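Local coordinates for uncharacterized protein (Bacteroides dorei DSM 17855, PDB 5TGF) that is of unknown function but is a putative serine beta-lactamase-related hydrolase that can bind calcium, at residues Y8-W20 with P327-Q339. Sequence-based numbering, arbitrary orientation.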
loop_
_atom_site.group_PDB
_atom_site.type_symbol
_atom_site.label_atom_id
_atom_site.label_comp_id
_atom_site.label_asym_id
_atom_site.label_seq_id
_atom_site.Cartn_x
_atom_site.Cartn_y
_atom_site.Cartn_z
ATOM N N TYR A 8 -2.778 -25.349 14.778
ATOM C CA TYR A 8 -3.920 -24.465 14.648
ATOM C C TYR A 8 -4.934 -25.090 13.735
ATOM O O TYR A 8 -4.567 -25.917 12.899
ATOM C CB TYR A 8 -3.440 -23.151 14.040
ATOM C CG TYR A 8 -2.310 -22.530 14.824
ATOM C CD1 TYR A 8 -2.575 -21.706 15.891
ATOM C CD2 TYR A 8 -0.980 -22.802 14.513
ATOM C CE1 TYR A 8 -1.555 -21.115 16.614
ATOM C CE2 TYR A 8 0.048 -22.197 15.226
ATOM C CZ TYR A 8 -0.267 -21.350 16.273
ATOM O OH TYR A 8 0.714 -20.769 17.025
ATOM N N ASP A 9 -6.198 -24.698 13.857
ATOM C CA ASP A 9 -7.207 -25.154 12.902
ATOM C C ASP A 9 -7.591 -24.028 11.941
ATOM O O ASP A 9 -8.301 -23.118 12.331
ATOM C CB ASP A 9 -8.446 -25.686 13.636
ATOM C CG ASP A 9 -9.520 -26.227 12.696
ATOM O OD1 ASP A 9 -9.361 -26.256 11.446
ATOM O OD2 ASP A 9 -10.579 -26.609 13.234
ATOM N N PHE A 10 -7.133 -24.119 10.685
ATOM C CA PHE A 10 -7.376 -23.073 9.675
ATOM C C PHE A 10 -8.646 -23.273 8.827
ATOM O O PHE A 10 -8.898 -22.513 7.922
ATOM C CB PHE A 10 -6.144 -22.910 8.779
ATOM C CG PHE A 10 -5.115 -22.003 9.361
ATOM C CD1 PHE A 10 -5.201 -20.627 9.159
ATOM C CD2 PHE A 10 -4.147 -22.492 10.199
ATOM C CE1 PHE A 10 -4.322 -19.763 9.781
ATOM C CE2 PHE A 10 -3.235 -21.640 10.796
ATOM C CZ PHE A 10 -3.345 -20.256 10.607
ATOM N N THR A 11 -9.496 -24.229 9.188
ATOM C CA THR A 11 -10.745 -24.434 8.507
ATOM C C THR A 11 -11.619 -23.181 8.339
ATOM O O THR A 11 -12.189 -22.988 7.272
ATOM C CB THR A 11 -11.580 -25.522 9.222
ATOM O OG1 THR A 11 -10.829 -26.723 9.211
ATOM C CG2 THR A 11 -12.879 -25.755 8.518
ATOM N N PRO A 12 -11.781 -22.363 9.396
ATOM C CA PRO A 12 -12.664 -21.215 9.203
ATOM C C PRO A 12 -12.154 -20.239 8.095
ATOM O O PRO A 12 -12.960 -19.657 7.357
ATOM C CB PRO A 12 -12.687 -20.554 10.577
ATOM C CG PRO A 12 -12.292 -21.636 11.527
ATOM C CD PRO A 12 -11.281 -22.437 10.783
ATOM N N LEU A 13 -10.837 -20.078 7.976
ATOM C CA LEU A 13 -10.276 -19.217 6.932
ATOM C C LEU A 13 -10.498 -19.853 5.558
ATOM O O LEU A 13 -10.961 -19.205 4.623
ATOM C CB LEU A 13 -8.789 -18.990 7.184
ATOM C CG LEU A 13 -8.034 -18.128 6.184
ATOM C CD1 LEU A 13 -8.617 -16.723 6.209
ATOM C CD2 LEU A 13 -6.540 -18.095 6.498
ATOM N N ASP A 14 -10.176 -21.147 5.447
ATOM C CA ASP A 14 -10.337 -21.874 4.181
ATOM C C ASP A 14 -11.810 -21.853 3.739
ATOM O O ASP A 14 -12.116 -21.728 2.547
ATOM C CB ASP A 14 -9.806 -23.302 4.353
ATOM C CG ASP A 14 -9.831 -24.120 3.053
ATOM O OD1 ASP A 14 -9.450 -23.606 1.971
ATOM O OD2 ASP A 14 -10.148 -25.328 3.147
ATOM N N SER A 15 -12.738 -21.894 4.694
ATOM C CA SER A 15 -14.156 -21.934 4.335
ATOM C C SER A 15 -14.557 -20.611 3.737
ATOM O O SER A 15 -15.323 -20.562 2.781
ATOM C CB SER A 15 -15.061 -22.236 5.540
ATOM O OG SER A 15 -14.959 -23.590 5.924
ATOM N N ILE A 16 -14.053 -19.530 4.315
ATOM C CA ILE A 16 -14.435 -18.198 3.831
ATOM C C ILE A 16 -13.889 -17.985 2.412
ATOM O O ILE A 16 -14.603 -17.536 1.533
ATOM C CB ILE A 16 -13.937 -17.091 4.772
ATOM C CG1 ILE A 16 -14.692 -17.166 6.109
ATOM C CG2 ILE A 16 -14.114 -15.715 4.122
ATOM C CD1 ILE A 16 -14.088 -16.299 7.219
ATOM N N ILE A 17 -12.633 -18.327 2.193
ATOM C CA ILE A 17 -12.043 -18.129 0.868
ATOM C C ILE A 17 -12.718 -19.047 -0.184
ATOM O O ILE A 17 -13.024 -18.616 -1.294
ATOM C CB ILE A 17 -10.519 -18.354 0.887
ATOM C CG1 ILE A 17 -9.857 -17.351 1.834
ATOM C CG2 ILE A 17 -9.934 -18.234 -0.501
ATOM C CD1 ILE A 17 -8.391 -17.595 2.109
ATOM N N SER A 18 -12.996 -20.291 0.193
ATOM C CA SER A 18 -13.635 -21.232 -0.730
ATOM C C SER A 18 -15.016 -20.747 -1.137
ATOM O O SER A 18 -15.403 -20.870 -2.311
ATOM C CB SER A 18 -13.710 -22.641 -0.108
ATOM O OG SER A 18 -12.411 -23.148 0.114
ATOM N N SER A 19 -15.751 -20.178 -0.186
ATOM C CA SER A 19 -17.067 -19.628 -0.488
ATOM C C SER A 19 -16.986 -18.472 -1.484
ATOM O O SER A 19 -17.879 -18.310 -2.317
ATOM C CB SER A 19 -17.764 -19.138 0.796
ATOM O OG SER A 19 -17.267 -17.860 1.179
ATOM N N TRP A 20 -15.967 -17.622 -1.382
ATOM C CA TRP A 20 -15.760 -16.602 -2.433
ATOM C C TRP A 20 -15.509 -17.237 -3.820
ATOM O O TRP A 20 -15.982 -16.742 -4.831
ATOM C CB TRP A 20 -14.611 -15.664 -2.126
ATOM C CG TRP A 20 -14.738 -14.888 -0.837
ATOM C CD1 TRP A 20 -15.902 -14.524 -0.193
ATOM C CD2 TRP A 20 -13.654 -14.366 -0.052
ATOM N NE1 TRP A 20 -15.592 -13.808 0.956
ATOM C CE2 TRP A 20 -14.219 -13.710 1.061
ATOM C CE3 TRP A 20 -12.260 -14.356 -0.208
ATOM C CZ2 TRP A 20 -13.436 -13.036 2.005
ATOM C CZ3 TRP A 20 -11.475 -13.723 0.772
ATOM C CH2 TRP A 20 -12.065 -13.120 1.885
ATOM N N PRO A 327 -10.656 -7.077 5.698
ATOM C CA PRO A 327 -10.190 -7.379 7.061
ATOM C C PRO A 327 -10.857 -8.567 7.735
ATOM O O PRO A 327 -10.399 -8.948 8.821
ATOM C CB PRO A 327 -10.556 -6.106 7.868
ATOM C CG PRO A 327 -10.756 -5.073 6.877
ATOM C CD PRO A 327 -11.188 -5.706 5.596
ATOM N N VAL A 328 -11.869 -9.186 7.128
ATOM C CA VAL A 328 -12.334 -10.504 7.643
ATOM C C VAL A 328 -11.180 -11.524 7.673
ATOM O O VAL A 328 -11.155 -12.446 8.508
ATOM C CB VAL A 328 -13.569 -11.070 6.902
ATOM C CG1 VAL A 328 -13.191 -11.597 5.535
ATOM C CG2 VAL A 328 -14.227 -12.179 7.714
ATOM N N LEU A 329 -10.185 -11.337 6.802
ATOM C CA LEU A 329 -9.074 -12.264 6.724
ATOM C C LEU A 329 -8.161 -12.169 7.954
ATOM O O LEU A 329 -7.811 -13.171 8.584
ATOM C CB LEU A 329 -8.251 -11.992 5.460
ATOM C CG LEU A 329 -8.963 -12.329 4.163
ATOM C CD1 LEU A 329 -8.285 -11.590 3.009
ATOM C CD2 LEU A 329 -8.977 -13.836 3.936
ATOM N N SER A 330 -7.767 -10.956 8.298
ATOM C CA SER A 330 -6.950 -10.744 9.497
ATOM C C SER A 330 -7.756 -11.041 10.779
ATOM O O SER A 330 -7.201 -11.579 11.730
ATOM C CB SER A 330 -6.385 -9.327 9.525
ATOM O OG SER A 330 -7.396 -8.395 9.183
ATOM N N GLU A 331 -9.045 -10.741 10.776
ATOM C CA GLU A 331 -9.894 -11.026 11.948
ATOM C C GLU A 331 -9.947 -12.527 12.191
ATOM O O GLU A 331 -9.812 -12.996 13.333
ATOM C CB GLU A 331 -11.338 -10.533 11.693
ATOM C CG GLU A 331 -12.318 -10.770 12.836
ATOM C CD GLU A 331 -13.750 -10.359 12.500
ATOM O OE1 GLU A 331 -14.434 -9.772 13.345
ATOM O OE2 GLU A 331 -14.202 -10.599 11.377
ATOM N N THR A 332 -10.131 -13.290 11.110
ATOM C CA THR A 332 -10.261 -14.753 11.198
ATOM C C THR A 332 -8.927 -15.387 11.589
ATOM O O THR A 332 -8.872 -16.311 12.428
ATOM C CB THR A 332 -10.812 -15.330 9.895
ATOM O OG1 THR A 332 -12.045 -14.686 9.528
ATOM C CG2 THR A 332 -11.074 -16.850 10.003
ATOM N N VAL A 333 -7.827 -14.870 11.066
ATOM C CA VAL A 333 -6.495 -15.317 11.517
ATOM C C VAL A 333 -6.256 -15.020 12.997
ATOM O O VAL A 333 -5.755 -15.867 13.751
ATOM C CB VAL A 333 -5.364 -14.780 10.634
ATOM C CG1 VAL A 333 -3.993 -15.025 11.217
ATOM C CG2 VAL A 333 -5.453 -15.375 9.230
ATOM N N THR A 334 -6.653 -13.835 13.434
ATOM C CA THR A 334 -6.492 -13.471 14.842
ATOM C C THR A 334 -7.226 -14.456 15.749
ATOM O O THR A 334 -6.647 -14.949 16.696
ATOM C CB THR A 334 -6.953 -12.007 15.100
ATOM O OG1 THR A 334 -6.006 -11.109 14.512
ATOM C CG2 THR A 334 -7.014 -11.720 16.590
ATOM N N LYS A 335 -8.430 -14.825 15.372
ATOM C CA LYS A 335 -9.191 -15.848 16.114
ATOM C C LYS A 335 -8.459 -17.196 16.112
ATOM O O LYS A 335 -8.286 -17.820 17.165
ATOM C CB LYS A 335 -10.567 -15.988 15.509
ATOM C CG LYS A 335 -11.598 -16.727 16.345
ATOM C CD LYS A 335 -12.935 -16.737 15.602
ATOM C CE LYS A 335 -14.130 -16.999 16.511
ATOM N NZ LYS A 335 -13.834 -18.006 17.570
ATOM N N ILE A 336 -7.971 -17.603 14.935
ATOM C CA ILE A 336 -7.370 -18.916 14.773
ATOM C C ILE A 336 -6.103 -19.049 15.589
ATOM O O ILE A 336 -5.906 -20.075 16.267
ATOM C CB ILE A 336 -7.124 -19.265 13.281
ATOM C CG1 ILE A 336 -8.450 -19.528 12.582
ATOM C CG2 ILE A 336 -6.189 -20.459 13.141
ATOM C CD1 ILE A 336 -8.375 -19.389 11.085
ATOM N N VAL A 337 -5.219 -18.067 15.522
ATOM C CA VAL A 337 -3.902 -18.232 16.119
ATOM C C VAL A 337 -3.908 -17.958 17.614
ATOM O O VAL A 337 -2.909 -18.188 18.269
ATOM C CB VAL A 337 -2.763 -17.416 15.456
ATOM C CG1 VAL A 337 -2.663 -17.707 13.963
ATOM C CG2 VAL A 337 -2.926 -15.919 15.668
ATOM N N ASN A 338 -5.027 -17.491 18.155
ATOM C CA ASN A 338 -5.148 -17.319 19.607
ATOM C C ASN A 338 -6.137 -18.343 20.174
ATOM O O ASN A 338 -7.125 -17.978 20.792
ATOM C CB ASN A 338 -5.579 -15.872 19.932
ATOM C CG ASN A 338 -4.491 -14.873 19.632
ATOM O OD1 ASN A 338 -3.474 -14.846 20.312
ATOM N ND2 ASN A 338 -4.680 -14.057 18.593
ATOM N N GLN A 339 -5.897 -19.614 19.881
ATOM C CA GLN A 339 -6.810 -20.714 20.227
ATOM C C GLN A 339 -8.229 -20.444 19.730
ATOM O O GLN A 339 -8.662 -21.014 18.729
ATOM C CB GLN A 339 -6.802 -20.989 21.741
HETATM O O HOH W 1 -6.688 -22.744 15.968
#
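Ile336 lays its CG2 methyl over one face of the Phe10 ring, 3.8 Å from the centroid and only 9° off the ring normal, a CH-pi contact. The chi1 of Ile336 (-71°) sets CG1 beside the backbone N and CG2 opposite it, which brings the methyl over the ring, while CD1 packs against Leu13 CB. Two backbone carbonyls, those of Ile336 and Val337, meet the Tyr8 ring at its edge, with Val337 O 3.6 Å from Tyr8 CE1. At the other end, Trp20 turns its edge to helix 328-337: Val328 CG1 lies in the ring plane, 3.8 Å from Trp20 CZ2, whereas one indole face rests near its rim on Ile16 O and Ile17 CA. Between the rings, Leu13 is a knob in the hole formed by Leu329, Thr332, Val333 and Ile336, its CD1 3.7 Å from Leu329 CD2. Ile16 CD1 and Thr332 OG1 meet tip to tip; that hydroxyl donates to Val328 O within its own helix. One water joins the segments, accepting from Asp9 N and donating to Ile336 O. Helices 11-20 and 328-337 run nearly antiparallel (159°), their axes 9.5 Å apart at closest approach, pairing the chain's termini as in serine beta-lactamase folds. Both pack on the antiparallel sheet: Ile17 touches Tyr45 and Ile31, Val333 reaches Val33 and Trp295, and Trp20 meets Phe306 edge-to-face.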